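Long-range contact in hydrophilic protein, virA protein (Chromobacterium violaceum, PDB 3BO6), which is a phosphothreonine lyase effector of the SpvC family, which probably inactivates host MAP kinases by irreversibly eliminating phosphate from a phosphothreonine: residues D82-S87 / K187-R192. Numbering follows the deposited sequence.
Sequences DKFHIS and KYVSYR. With SO4 (sulfate ion), chain C.
Arg192 lies alongside Lys83, both pointing the same way, their CG atoms 4.2 Å apart, and the two side chains converge on one sulfate. The extended arginine presents an edge of its guanidinium to the ion, NE bonding O1 at 2.9 Å and NH2 bonding O2, both with N-H...O angles of 166°. Lys83, bent about its CG-CD bond (chi3 -63°), brings NZ to the same O2 at 2.8 Å, and His85 NE2 donates in its ring plane to O4 at 2.7 Å. Arg127 and Arg199 add further bonds, so basic groups grip the anion from several sides; the cluster is consistent with a phosphate-binding pocket of a phosphothreonine lyase. Asp180 takes the ND1 side of His85 and also bonds Ser190 OG, while Glu194 pairs with Lys83.

Tyr191, on the other face of the sheet, has CG anti to its backbone N (chi1 167°), which lays the ring alongside Lys83 O; its OH donates to Asp82 OD1 at 2.6 Å on the anti side, somewhat out of the carboxylate plane. There Phe84 CD2 meets Val189 CG1 at 3.7 Å. A water joins Ser87 OG, which also bonds Ala132 N, to Ser190 OG and Tyr188 O.

Paired antiparallel backbone bonds at Lys83-Arg192 and His85-Ser190 set strand 189-193 at the sheet's margin, with strand 82-86 between it and strand 134-137; helices 149-168 and 213-219 cover the Phe84 face.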
ATOM      1  N   ASP A  82      -3.061  -2.725   8.436  1.00  5.75           N
ATOM      2  CA  ASP A  82      -3.489  -1.816   7.375  1.00  3.03           C
ATOM      3  C   ASP A  82      -2.704  -2.037   6.091  1.00  3.72           C
ATOM      4  O   ASP A  82      -1.463  -2.039   6.092  1.00  5.13           O
ATOM      5  CB  ASP A  82      -3.397  -0.371   7.862  1.00  3.81           C
ATOM      6  CG  ASP A  82      -4.270  -0.128   9.063  1.00  5.41           C
ATOM      7  OD1 ASP A  82      -5.466  -0.451   8.985  1.00  6.62           O
ATOM      8  OD2 ASP A  82      -3.770   0.373  10.098  1.00  7.64           O
ATOM      9  N   LYS A  83      -3.412  -2.260   4.991  1.00  3.47           N
ATOM     10  CA  LYS A  83      -2.734  -2.474   3.719  1.00  3.36           C
ATOM     11  C   LYS A  83      -3.530  -1.881   2.573  1.00  5.20           C
ATOM     12  O   LYS A  83      -4.767  -1.763   2.613  1.00  5.01           O
ATOM     13  CB  LYS A  83      -2.452  -3.965   3.495  1.00  5.53           C
ATOM     14  CG  LYS A  83      -3.684  -4.801   3.201  1.00  6.91           C
ATOM     15  CD  LYS A  83      -3.459  -6.302   3.537  1.00  7.46           C
ATOM     16  CE  LYS A  83      -2.372  -6.925   2.692  1.00  7.70           C
ATOM     17  NZ  LYS A  83      -2.130  -8.342   3.111  1.00  7.26           N
ATOM     18  N   PHE A  84      -2.801  -1.505   1.530  1.00  4.73           N
ATOM     19  CA  PHE A  84      -3.412  -1.065   0.291  1.00  3.65           C
ATOM     20  C   PHE A  84      -3.094  -2.019  -0.831  1.00  4.69           C
ATOM     21  O   PHE A  84      -2.026  -2.630  -0.857  1.00  5.88           O
ATOM     22  CB  PHE A  84      -2.872   0.307  -0.142  1.00  4.28           C
ATOM     23  CG  PHE A  84      -3.139   1.410   0.829  1.00  4.78           C
ATOM     24  CD1 PHE A  84      -2.101   1.974   1.565  1.00  5.66           C
ATOM     25  CD2 PHE A  84      -4.412   1.940   0.957  1.00  5.47           C
ATOM     26  CE1 PHE A  84      -2.334   3.029   2.448  1.00  5.01           C
ATOM     27  CE2 PHE A  84      -4.665   2.996   1.834  1.00  6.38           C
ATOM     28  CZ  PHE A  84      -3.613   3.532   2.585  1.00  4.85           C
ATOM     29  N   HIS A  85      -3.999  -2.092  -1.795  1.00  3.13           N
ATOM     30  CA  HIS A  85      -3.699  -2.726  -3.066  1.00  4.52           C
ATOM     31  C   HIS A  85      -3.772  -1.657  -4.134  1.00  4.19           C
ATOM     32  O   HIS A  85      -4.444  -0.626  -3.962  1.00  5.38           O
ATOM     33  CB  HIS A  85      -4.723  -3.816  -3.356  1.00  5.36           C
ATOM     34  CG  HIS A  85      -4.702  -4.935  -2.369  1.00  3.86           C
ATOM     35  ND1 HIS A  85      -5.737  -5.173  -1.496  1.00  5.22           N
ATOM     36  CD2 HIS A  85      -3.770  -5.889  -2.126  1.00  5.93           C
ATOM     37  CE1 HIS A  85      -5.445  -6.227  -0.749  1.00  6.41           C
ATOM     38  NE2 HIS A  85      -4.262  -6.684  -1.120  1.00  5.36           N
ATOM     39  N   ILE A  86      -3.076  -1.906  -5.239  1.00  4.91           N
ATOM     40  CA  ILE A  86      -3.158  -1.071  -6.433  1.00  4.64           C
ATOM     41  C   ILE A  86      -3.580  -1.959  -7.596  1.00  4.79           C
ATOM     42  O   ILE A  86      -2.965  -3.008  -7.833  1.00  6.16           O
ATOM     43  CB  ILE A  86      -1.813  -0.405  -6.773  1.00  4.02           C
ATOM     44  CG1 ILE A  86      -1.221   0.275  -5.534  1.00  4.46           C
ATOM     45  CG2 ILE A  86      -2.004   0.617  -7.914  1.00  6.50           C
ATOM     46  CD1 ILE A  86       0.154   0.916  -5.777  1.00  7.26           C
ATOM     47  N   SER A  87      -4.640  -1.570  -8.300  1.00  5.74           N
ATOM     48  CA  SER A  87      -5.180  -2.374  -9.401  1.00  5.19           C
ATOM     49  C   SER A  87      -5.028  -1.658 -10.736  1.00  5.55           C
ATOM     50  O   SER A  87      -5.578  -0.563 -10.933  1.00  6.92           O
ATOM     51  CB  SER A  87      -6.666  -2.679  -9.171  1.00  6.51           C
ATOM     52  OG  SER A  87      -6.852  -3.387  -7.967  1.00  5.26           O
ATOM     53  N   LYS A 187      -9.074   5.702  -8.100  1.00  6.64           N
ATOM     54  CA  LYS A 187      -9.348   4.924  -9.301  1.00  7.83           C
ATOM     55  C   LYS A 187      -8.537   3.634  -9.351  1.00  9.37           C
ATOM     56  O   LYS A 187      -8.878   2.735 -10.106  1.00 10.09           O
ATOM     57  CB  LYS A 187      -9.030   5.745 -10.565  1.00  9.65           C
ATOM     58  CG  LYS A 187      -9.778   7.075 -10.659  1.00 15.99           C
ATOM     59  CD  LYS A 187     -11.276   6.907 -10.429  1.00 15.65           C
ATOM     60  CE  LYS A 187     -12.031   8.216 -10.684  1.00 27.67           C
ATOM     61  NZ  LYS A 187     -13.488   8.044 -10.461  1.00 33.30           N
ATOM     62  N   TYR A 188      -7.452   3.570  -8.578  1.00  4.22           N
ATOM     63  CA  TYR A 188      -6.538   2.413  -8.628  1.00  6.41           C
ATOM     64  C   TYR A 188      -6.324   1.760  -7.262  1.00  5.25           C
ATOM     65  O   TYR A 188      -6.135   0.549  -7.163  1.00  5.67           O
ATOM     66  CB  TYR A 188      -5.165   2.833  -9.164  1.00  7.92           C
ATOM     67  CG  TYR A 188      -5.184   3.554 -10.483  1.00  5.19           C
ATOM     68  CD1 TYR A 188      -5.011   2.851 -11.683  1.00  7.89           C
ATOM     69  CD2 TYR A 188      -5.311   4.938 -10.540  1.00  6.64           C
ATOM     70  CE1 TYR A 188      -5.010   3.515 -12.912  1.00  6.86           C
ATOM     71  CE2 TYR A 188      -5.312   5.608 -11.766  1.00  7.64           C
ATOM     72  CZ  TYR A 188      -5.163   4.885 -12.932  1.00  7.08           C
ATOM     73  OH  TYR A 188      -5.145   5.552 -14.140  1.00  9.35           O
ATOM     74  N   VAL A 189      -6.319   2.567  -6.211  1.00  5.06           N
ATOM     75  CA  VAL A 189      -6.001   2.102  -4.871  1.00  4.86           C
ATOM     76  C   VAL A 189      -7.243   1.623  -4.122  1.00  4.91           C
ATOM     77  O   VAL A 189      -8.344   2.185  -4.269  1.00  5.87           O
ATOM     78  CB  VAL A 189      -5.298   3.219  -4.072  1.00  5.55           C
ATOM     79  CG1 VAL A 189      -5.070   2.797  -2.627  1.00  5.92           C
ATOM     80  CG2 VAL A 189      -3.970   3.602  -4.743  1.00  6.50           C
ATOM     81  N   SER A 190      -7.060   0.568  -3.331  1.00  3.79           N
ATOM     82  CA  SER A 190      -8.104   0.111  -2.406  1.00  4.35           C
ATOM     83  C   SER A 190      -7.484  -0.361  -1.106  1.00  3.91           C
ATOM     84  O   SER A 190      -6.256  -0.511  -1.016  1.00  3.88           O
ATOM     85  CB  SER A 190      -9.003  -0.959  -3.039  1.00  4.37           C
ATOM     86  OG  SER A 190      -8.245  -2.098  -3.419  1.00  4.15           O
ATOM     87  N   TYR A 191      -8.318  -0.582  -0.098  1.00  4.32           N
ATOM     88  CA  TYR A 191      -7.854  -0.843   1.265  1.00  3.94           C
ATOM     89  C   TYR A 191      -8.544  -2.018   1.942  1.00  3.67           C
ATOM     90  O   TYR A 191      -9.732  -2.263   1.726  1.00  4.39           O
ATOM     91  CB  TYR A 191      -8.167   0.398   2.102  1.00  5.78           C
ATOM     92  CG  TYR A 191      -8.041   0.197   3.610  1.00  4.45           C
ATOM     93  CD1 TYR A 191      -6.798   0.266   4.236  1.00  4.55           C
ATOM     94  CD2 TYR A 191      -9.168  -0.070   4.395  1.00  4.85           C
ATOM     95  CE1 TYR A 191      -6.684   0.107   5.619  1.00  4.38           C
ATOM     96  CE2 TYR A 191      -9.052  -0.248   5.771  1.00  4.43           C
ATOM     97  CZ  TYR A 191      -7.820  -0.149   6.367  1.00  4.61           C
ATOM     98  OH  TYR A 191      -7.715  -0.313   7.744  1.00  6.38           O
ATOM     99  N   ARG A 192      -7.802  -2.724   2.783  1.00  4.66           N
ATOM    100  CA  ARG A 192      -8.439  -3.542   3.818  1.00  4.05           C
ATOM    101  C   ARG A 192      -7.547  -3.632   5.038  1.00  4.85           C
ATOM    102  O   ARG A 192      -6.355  -3.287   4.991  1.00  5.01           O
ATOM    103  CB  ARG A 192      -8.861  -4.942   3.335  1.00  4.37           C
ATOM    104  CG  ARG A 192      -7.727  -5.938   3.209  1.00  5.29           C
ATOM    105  CD  ARG A 192      -8.215  -7.307   2.676  1.00  4.74           C
ATOM    106  NE  ARG A 192      -7.219  -8.369   2.888  1.00  5.31           N
ATOM    107  CZ  ARG A 192      -7.161  -9.108   3.988  1.00  4.99           C
ATOM    108  NH1 ARG A 192      -8.051  -8.918   4.967  1.00  6.55           N
ATOM    109  NH2 ARG A 192      -6.219 -10.041   4.105  1.00  6.11           N
TER
HETATM  110  S   SO4 C   1      -4.384  -9.687   0.717  1.00  5.93           S
HETATM  111  O1  SO4 C   1      -5.663  -8.965   0.563  1.00  6.69           O
HETATM  112  O2  SO4 C   1      -4.175 -10.034   2.114  1.00  5.51           O
HETATM  113  O3  SO4 C   1      -4.431 -10.901  -0.078  1.00  7.59           O
HETATM  114  O4  SO4 C   1      -3.277  -8.832   0.282  1.00  6.28           O
HETATM  115  O   HOH W   1      -6.834  -1.903  -5.825  1.00  6.04           O